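Hydrazine synthase subunit beta (Candidatus Kuenenia stuttgartiensis, PDB 5C2V) forms part of the hydrazine synthase complex, which condenses nitric oxide with ammonium, and may modulate passage of the hydroxylamine intermediate between the gamma and alpha active sites. Local coordinates at residues V51-Q56 / S78-D83; Y70-E75 / D97-I102; E188-R193 / Q209-W214. All coordinates share one frame; numbering follows the deposited sequence.

Contact 1 (V51-Q56 / S78-D83)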
# COMPACT_ATOMS: atom_id res chain seq x y z
N VAL B 51 -27.55 19.52 59.91
CA VAL B 51 -28.05 18.62 60.95
C VAL B 51 -26.94 17.75 61.53
O VAL B 51 -26.26 17.03 60.80
CB VAL B 51 -29.16 17.70 60.40
CG1 VAL B 51 -29.65 16.76 61.49
CG2 VAL B 51 -30.31 18.53 59.85
N ALA B 52 -26.76 17.83 62.84
CA ALA B 52 -25.69 17.10 63.51
C ALA B 52 -25.98 15.60 63.58
O ALA B 52 -27.07 15.17 63.95
CB ALA B 52 -25.48 17.65 64.91
N VAL B 53 -24.97 14.81 63.21
CA VAL B 53 -25.03 13.36 63.32
C VAL B 53 -23.81 12.86 64.08
O VAL B 53 -23.03 13.65 64.61
CB VAL B 53 -25.10 12.67 61.94
CG1 VAL B 53 -26.42 12.97 61.25
CG2 VAL B 53 -23.92 13.09 61.08
N ARG B 54 -23.65 11.54 64.14
CA ARG B 54 -22.52 10.94 64.84
C ARG B 54 -21.22 11.11 64.04
O ARG B 54 -21.20 11.78 63.01
CB ARG B 54 -22.78 9.46 65.11
CG ARG B 54 -24.11 9.17 65.79
CD ARG B 54 -24.33 10.07 66.99
NE ARG B 54 -25.59 9.78 67.66
CZ ARG B 54 -26.16 10.57 68.56
NH1 ARG B 54 -25.58 11.71 68.90
NH2 ARG B 54 -27.31 10.22 69.12
N VAL B 55 -20.15 10.51 64.55
CA VAL B 55 -18.81 10.73 64.00
C VAL B 55 -18.62 10.19 62.58
O VAL B 55 -18.91 9.02 62.30
CB VAL B 55 -17.75 10.09 64.92
CG1 VAL B 55 -16.35 10.54 64.53
CG2 VAL B 55 -18.03 10.45 66.38
N GLN B 56 -18.11 11.05 61.70
CA GLN B 56 -17.66 10.69 60.36
C GLN B 56 -18.74 10.06 59.46
O GLN B 56 -18.62 8.90 59.06
CB GLN B 56 -16.48 9.72 60.48
CG GLN B 56 -15.67 9.52 59.22
CD GLN B 56 -14.42 8.71 59.46
OE1 GLN B 56 -13.78 8.82 60.50
NE2 GLN B 56 -14.07 7.89 58.49
N SER B 78 -22.27 3.28 63.28
CA SER B 78 -23.72 3.41 63.46
C SER B 78 -24.44 4.04 62.28
O SER B 78 -23.83 4.39 61.27
CB SER B 78 -24.00 4.22 64.73
OG SER B 78 -23.57 5.56 64.58
N VAL B 79 -25.76 4.17 62.43
CA VAL B 79 -26.62 4.79 61.43
C VAL B 79 -27.60 5.75 62.10
O VAL B 79 -28.40 5.34 62.94
CB VAL B 79 -27.42 3.73 60.63
CG1 VAL B 79 -28.44 4.41 59.73
CG2 VAL B 79 -26.48 2.86 59.81
N SER B 80 -27.54 7.02 61.72
CA SER B 80 -28.44 8.02 62.27
C SER B 80 -29.73 8.12 61.46
O SER B 80 -29.71 8.02 60.24
CB SER B 80 -27.75 9.39 62.32
OG SER B 80 -26.58 9.34 63.11
N VAL B 81 -30.85 8.31 62.15
CA VAL B 81 -32.11 8.58 61.48
C VAL B 81 -32.48 10.04 61.67
O VAL B 81 -32.65 10.51 62.79
CB VAL B 81 -33.25 7.68 62.00
CG1 VAL B 81 -34.55 8.00 61.28
CG2 VAL B 81 -32.89 6.21 61.82
N VAL B 82 -32.61 10.76 60.56
CA VAL B 82 -32.84 12.20 60.61
C VAL B 82 -34.23 12.59 60.11
O VAL B 82 -34.66 12.14 59.05
CB VAL B 82 -31.78 12.95 59.77
CG1 VAL B 82 -32.09 14.45 59.72
CG2 VAL B 82 -30.39 12.70 60.32
N ASP B 83 -34.92 13.42 60.88
CA ASP B 83 -36.18 13.99 60.44
C ASP B 83 -35.85 15.16 59.51
O ASP B 83 -35.20 16.12 59.91
CB ASP B 83 -37.02 14.46 61.63
CG ASP B 83 -38.47 14.69 61.27
OD1 ASP B 83 -38.76 15.70 60.60
OD2 ASP B 83 -39.32 13.87 61.66
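Two neighbouring blades of the beta-propeller pack face to face here: Val51, on the last strand of one sheet (46-52), and Val53 just beyond it meet Ser80 and Val82 on strand 78-83 of the next sheet. The two chain directions are 166° apart, yet no hydrogen bond joins the segments; side chains fill the gap, and Val53 CA lies 6.4 Å from Ser80 CA. At one end the valines approach tip to tip, Val51 CG1 against Val82 CG1 at 3.8 Å. Each of these methyls stands anti to its own backbone nitrogen (chi1 179° in Val51, 175° in Val82), which turns both branches into the interface, and Phe39 of strand 36-41 touches both residues. The other methyl of Val82, CG2, faces Val53 CG1 at 4.1 Å, and Val53 CG1 also reaches Ser80 CB at 4.0 Å. Toward the chain's turn after strand 46-52 the packing becomes mixed. Arg54 CG packs beside the two serine hydroxyls; beyond it the chain bends, and NE forms a salt bridge with Glu92 on strand 88-94. Ser80 OG sits by the side-chain amide of Asn73 and is hydrogen-bonded to Glu89, so its polar needs are met within its own sheet. Both serines offer Arg54 only van der Waals contact across the interface: Arg54 CG is 3.6 Å from Ser80 OG and 3.8 Å from Ser78 OG.

Contact 2 (Y70-E75 / D97-I102). With CA (calcium ion), chain Q.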
# COMPACT_ATOMS: atom_id res chain seq x y z
N TYR B 70 -31.51 8.55 56.25
CA TYR B 70 -30.68 7.58 56.96
C TYR B 70 -29.21 7.81 56.64
O TYR B 70 -28.77 7.58 55.51
CB TYR B 70 -31.08 6.15 56.60
CG TYR B 70 -32.37 5.68 57.25
CD1 TYR B 70 -33.59 6.27 56.94
CD2 TYR B 70 -32.36 4.64 58.17
CE1 TYR B 70 -34.76 5.84 57.53
CE2 TYR B 70 -33.53 4.20 58.76
CZ TYR B 70 -34.73 4.80 58.44
OH TYR B 70 -35.89 4.37 59.03
N VAL B 71 -28.45 8.24 57.64
CA VAL B 71 -27.05 8.61 57.44
C VAL B 71 -26.12 7.54 58.01
O VAL B 71 -26.37 7.00 59.08
CB VAL B 71 -26.74 9.97 58.11
CG1 VAL B 71 -25.32 10.40 57.81
CG2 VAL B 71 -27.73 11.02 57.65
N CYS B 72 -25.05 7.23 57.28
CA CYS B 72 -24.09 6.24 57.74
C CYS B 72 -22.93 6.89 58.48
O CYS B 72 -22.10 7.56 57.87
CB CYS B 72 -23.54 5.43 56.57
SG CYS B 72 -24.59 4.06 56.05
N ASN B 73 -22.85 6.66 59.79
CA ASN B 73 -21.73 7.14 60.58
C ASN B 73 -20.69 6.04 60.69
O ASN B 73 -20.90 5.02 61.35
CB ASN B 73 -22.19 7.59 61.97
CG ASN B 73 -23.38 8.53 61.91
OD1 ASN B 73 -23.24 9.71 61.59
ND2 ASN B 73 -24.56 8.01 62.23
N ALA B 74 -19.55 6.27 60.03
CA ALA B 74 -18.54 5.24 59.84
C ALA B 74 -17.72 4.96 61.10
O ALA B 74 -17.54 3.81 61.49
CB ALA B 74 -17.62 5.64 58.71
N GLU B 75 -17.23 6.02 61.72
CA GLU B 75 -16.39 5.88 62.91
C GLU B 75 -17.22 5.43 64.10
O GLU B 75 -16.75 4.66 64.94
CB GLU B 75 -15.67 7.19 63.22
CG GLU B 75 -14.73 7.11 64.42
CD GLU B 75 -13.64 6.08 64.23
OE1 GLU B 75 -12.55 6.45 63.74
OE2 GLU B 75 -13.86 4.90 64.58
N ASP B 97 -19.18 -2.94 61.35
CA ASP B 97 -18.07 -2.00 61.26
C ASP B 97 -18.08 -1.14 60.01
O ASP B 97 -18.23 -1.64 58.89
CB ASP B 97 -16.73 -2.73 61.36
CG ASP B 97 -15.59 -1.80 61.73
OD1 ASP B 97 -14.96 -2.00 62.78
OD2 ASP B 97 -15.32 -0.84 60.98
N TRP B 98 -17.92 0.16 60.22
CA TRP B 98 -17.81 1.16 59.16
C TRP B 98 -18.90 1.05 58.12
O TRP B 98 -18.66 0.54 57.02
CB TRP B 98 -16.45 1.06 58.47
CG TRP B 98 -16.12 2.29 57.72
CD1 TRP B 98 -16.83 2.87 56.70
CD2 TRP B 98 -15.01 3.16 57.97
NE1 TRP B 98 -16.21 4.02 56.28
CE2 TRP B 98 -15.10 4.22 57.05
CE3 TRP B 98 -13.95 3.13 58.87
CZ2 TRP B 98 -14.16 5.24 57.01
CZ3 TRP B 98 -13.02 4.15 58.83
CH2 TRP B 98 -13.13 5.19 57.91
N PRO B 99 -20.14 1.45 58.46
CA PRO B 99 -21.02 1.46 57.30
C PRO B 99 -20.52 2.47 56.26
O PRO B 99 -20.36 3.65 56.59
CB PRO B 99 -22.37 1.87 57.88
CG PRO B 99 -22.03 2.63 59.13
CD PRO B 99 -20.78 1.98 59.68
N SER B 100 -20.28 2.02 55.04
CA SER B 100 -19.87 2.92 53.96
C SER B 100 -21.00 3.31 53.02
O SER B 100 -20.81 4.14 52.13
CB SER B 100 -18.72 2.29 53.17
OG SER B 100 -19.09 1.02 52.67
N GLY B 101 -22.17 2.72 53.21
CA GLY B 101 -23.29 2.98 52.33
C GLY B 101 -24.60 2.40 52.80
O GLY B 101 -24.64 1.41 53.54
N ILE B 102 -25.69 3.01 52.35
CA ILE B 102 -27.03 2.63 52.78
C ILE B 102 -28.04 2.92 51.68
O ILE B 102 -27.90 3.90 50.95
CB ILE B 102 -27.41 3.38 54.08
CG1 ILE B 102 -28.73 2.87 54.65
CG2 ILE B 102 -27.42 4.89 53.86
CD1 ILE B 102 -28.98 3.33 56.06
CA CA Q . -15.66 0.36 63.15
O HOH W 1 -13.38 1.05 63.30
O HOH W 2 -14.38 -0.17 65.11
O HOH W 3 -16.08 2.67 63.04
O HOH W 4 -14.49 1.69 61.56
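Ala74 lays its methyl over one face of the Trp98 indole, a CH-pi contact between adjacent blades of the beta-propeller, with Ala74 CB 3.3 Å from the centroid of the five-membered ring and 15° off its normal. That places the methyl toward the rim of the whole indole, near NE1 and CE2. Ser100 N lies at the indole edge, in the ring plane. The ring's NE1 is hydrogen-bonded to Glu58, and Arg70 of the gamma subunit makes a cation-pi contact with the indole, so this tryptophan belongs to an intersubunit surface as well as to the blade junction. The other flat group, the phenol of Tyr70, is met obliquely by Ile102 CD1, which comes closest at the stem, 3.6 Å from Tyr70 CB; the ring then leads away to place OH in a hydrogen bond with Thr128.

Strands 70-73 and 99-102 run nearly antiparallel, 6.2 Å apart at their axes, but no hydrogen bonds link them, and Cys72 fills the space between. Its sulfur, anti to the carbonyl carbon at chi1 -83°, is directed across the gap to nestle between Pro99 CB (3.6 Å from SG) and Ile102 CB (3.5 Å from SG). Pro99 also abuts the backbone next door, its CG 3.5 Å from Asn73 O. At the loop end, the carboxylate of Asp97 binds a calcium ion, which Asp77 also binds, and four waters fill further positions on the metal. Asp97 grips the ion in bidentate fashion, OD1 and OD2 each 2.5 Å from calcium.

Contact 3 (E188-R193 / Q209-W214). With BET (trimethyl glycine), chain R.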
# COMPACT_ATOMS: atom_id res chain seq x y z
N GLU B 188 -8.72 -9.12 38.15
CA GLU B 188 -7.71 -8.07 38.18
C GLU B 188 -8.31 -6.70 38.51
O GLU B 188 -8.11 -5.73 37.78
CB GLU B 188 -6.97 -8.01 36.84
CG GLU B 188 -6.19 -9.27 36.52
CD GLU B 188 -5.30 -9.12 35.30
OE1 GLU B 188 -5.36 -8.06 34.65
OE2 GLU B 188 -4.54 -10.07 35.00
N SER B 189 -9.04 -6.63 39.62
CA SER B 189 -9.65 -5.38 40.05
C SER B 189 -9.23 -5.00 41.46
O SER B 189 -8.86 -5.85 42.27
CB SER B 189 -11.17 -5.48 39.97
OG SER B 189 -11.67 -6.41 40.91
N SER B 190 -9.29 -3.71 41.76
CA SER B 190 -9.05 -3.21 43.10
C SER B 190 -9.83 -1.91 43.31
O SER B 190 -10.23 -1.27 42.34
CB SER B 190 -7.56 -2.98 43.34
OG SER B 190 -7.07 -1.89 42.58
N ASN B 191 -10.05 -1.54 44.57
CA ASN B 191 -10.71 -0.28 44.90
C ASN B 191 -12.09 -0.11 44.28
O ASN B 191 -12.32 0.87 43.56
CB ASN B 191 -9.83 0.91 44.49
CG ASN B 191 -8.45 0.85 45.09
OD1 ASN B 191 -8.27 0.39 46.22
ND2 ASN B 191 -7.45 1.32 44.35
N LEU B 192 -13.02 -1.03 44.53
CA LEU B 192 -14.35 -0.85 43.95
C LEU B 192 -15.07 0.19 44.79
O LEU B 192 -15.37 -0.05 45.96
CB LEU B 192 -15.13 -2.17 43.96
CG LEU B 192 -14.84 -3.38 43.06
CD1 LEU B 192 -13.39 -3.84 43.16
CD2 LEU B 192 -15.78 -4.51 43.44
N ARG B 193 -15.35 1.34 44.20
CA ARG B 193 -15.98 2.43 44.95
C ARG B 193 -17.50 2.60 44.84
O ARG B 193 -18.10 3.31 45.65
CB ARG B 193 -15.32 3.74 44.54
CG ARG B 193 -13.84 3.82 44.91
CD ARG B 193 -13.67 3.87 46.42
NE ARG B 193 -13.03 2.66 46.92
CZ ARG B 193 -11.76 2.59 47.30
NH1 ARG B 193 -10.99 3.67 47.25
NH2 ARG B 193 -11.27 1.44 47.72
N GLN B 209 -10.31 -0.01 39.67
CA GLN B 209 -9.00 0.09 39.05
C GLN B 209 -8.44 -1.29 38.71
O GLN B 209 -8.77 -2.28 39.37
CB GLN B 209 -8.02 0.83 39.97
CG GLN B 209 -8.18 2.34 39.99
CD GLN B 209 -7.08 3.03 40.76
OE1 GLN B 209 -6.73 2.61 41.87
NE2 GLN B 209 -6.53 4.09 40.19
N THR B 210 -7.61 -1.34 37.68
CA THR B 210 -6.90 -2.55 37.32
C THR B 210 -5.41 -2.36 37.55
O THR B 210 -4.74 -1.65 36.80
CB THR B 210 -7.15 -2.94 35.85
OG1 THR B 210 -8.55 -3.07 35.61
CG2 THR B 210 -6.44 -4.24 35.51
N PRO B 211 -4.88 -3.00 38.60
CA PRO B 211 -3.44 -3.03 38.85
C PRO B 211 -2.76 -4.03 37.94
O PRO B 211 -3.37 -5.05 37.63
CB PRO B 211 -3.34 -3.46 40.32
CG PRO B 211 -4.74 -3.90 40.74
CD PRO B 211 -5.61 -3.89 39.52
N LYS B 212 -1.52 -3.78 37.52
CA LYS B 212 -0.73 -4.92 37.10
C LYS B 212 0.24 -5.13 38.25
O LYS B 212 1.22 -4.41 38.41
CB LYS B 212 -0.01 -4.65 35.78
CG LYS B 212 -0.69 -3.59 34.91
CD LYS B 212 -1.97 -4.08 34.26
CE LYS B 212 -2.62 -2.98 33.43
NZ LYS B 212 -3.77 -3.48 32.63
N ASN B 213 -0.05 -6.15 39.06
CA ASN B 213 0.73 -6.46 40.25
C ASN B 213 1.96 -7.32 39.98
O ASN B 213 2.96 -7.24 40.69
CB ASN B 213 -0.17 -7.12 41.29
CG ASN B 213 -0.81 -8.38 40.77
OD1 ASN B 213 -1.84 -8.34 40.09
ND2 ASN B 213 -0.22 -9.52 41.10
N TRP B 214 1.86 -8.16 38.95
CA TRP B 214 2.88 -9.16 38.65
C TRP B 214 3.99 -8.57 37.80
O TRP B 214 4.90 -9.28 37.38
CB TRP B 214 2.26 -10.37 37.95
CG TRP B 214 1.29 -11.13 38.80
CD1 TRP B 214 -0.06 -11.25 38.61
CD2 TRP B 214 1.59 -11.88 39.99
NE1 TRP B 214 -0.61 -12.03 39.59
CE2 TRP B 214 0.38 -12.43 40.45
CE3 TRP B 214 2.77 -12.14 40.70
CZ2 TRP B 214 0.31 -13.22 41.60
CZ3 TRP B 214 2.70 -12.92 41.83
CH2 TRP B 214 1.48 -13.45 42.27
N BET R . -7.21 -14.11 33.45
CA BET R . -7.27 -12.77 34.19
C BET R . -8.08 -11.69 33.29
O BET R . -7.36 -10.76 32.85
OXT BET R . -9.31 -11.92 33.16
C1 BET R . -6.00 -14.89 33.92
C2 BET R . -7.08 -13.90 31.94
C3 BET R . -8.42 -14.95 33.78
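Asn191 and Gln209 set their side-chain amides across the first hairpin of a propeller blade, strands 190-197 and 203-211, with the two amide planes 37° apart. Asn191 ND2 donates to Gln209 OE1 at 2.9 Å; the acceptor lies in the amide plane of Asn191, whereas the donor is tilted slightly from the carbonyl plane of Gln209. The extended chain of Gln209 carries its other amide atom, NE2, to Asn228 on strand 226-234. Beside this pair, Ser190 and Gln209 form an antiparallel hydrogen-bonded pair: Ser190 N to Gln209 O at 2.8 Å, and Gln209 N to Ser190 O at 3.0 Å, the latter the straighter at 166°. Both side chains stand on the same sheet face, joined there by the Pro211 ring, whose CG lies 3.6 Å from Ser190 OG.

Farther along, Glu188 and Thr210 slant across one another. Thr210 CG2, anti to the backbone nitrogen, sits 4.0 Å from Glu188 CB, while Thr210 OG1 is hydrogen-bonded to Asn229 of strand 226-234. Beyond CG the Glu188 chain is extended, taking its carboxylate to the trimethyl glycine pocket, where OE1 forms a salt bridge with Arg302. The ligand's own carboxylate is hydrogen-bonded to Arg243; such arginines would offset the negative charge of two neighbouring carboxylates. Past the hairpin, Trp214 enters the subunit interfaces, stacked on His573 of the alpha subunit and edge-to-face with Trp88 of the gamma subunit. At the pocket, Glu188 CD comes within 3.6 Å of atom O of trimethyl glycine.

Contacts 1 and 2 are neighbours, their centres 9 Å apart, and both use the sheet of strands 57-62 to 88-94: contact 1 covers it from the preceding blade, contact 2 joins it to the following one. A probable backbone hydrogen bond connects them, Asn73 N to Ser78 O at 2.9 Å, and the side chain of Gln56 packs on Trp98. The calcium ion belongs to contact 2, but lies only about 9 Å from the Ser78 side chain of contact 1. Contact 3 is farther round the propeller, centre to centre 24 Å from contact 2 and 33 Å from contact 1. It borders trimethyl glycine, with the side chain of Pro211 about 8 Å from a heme c.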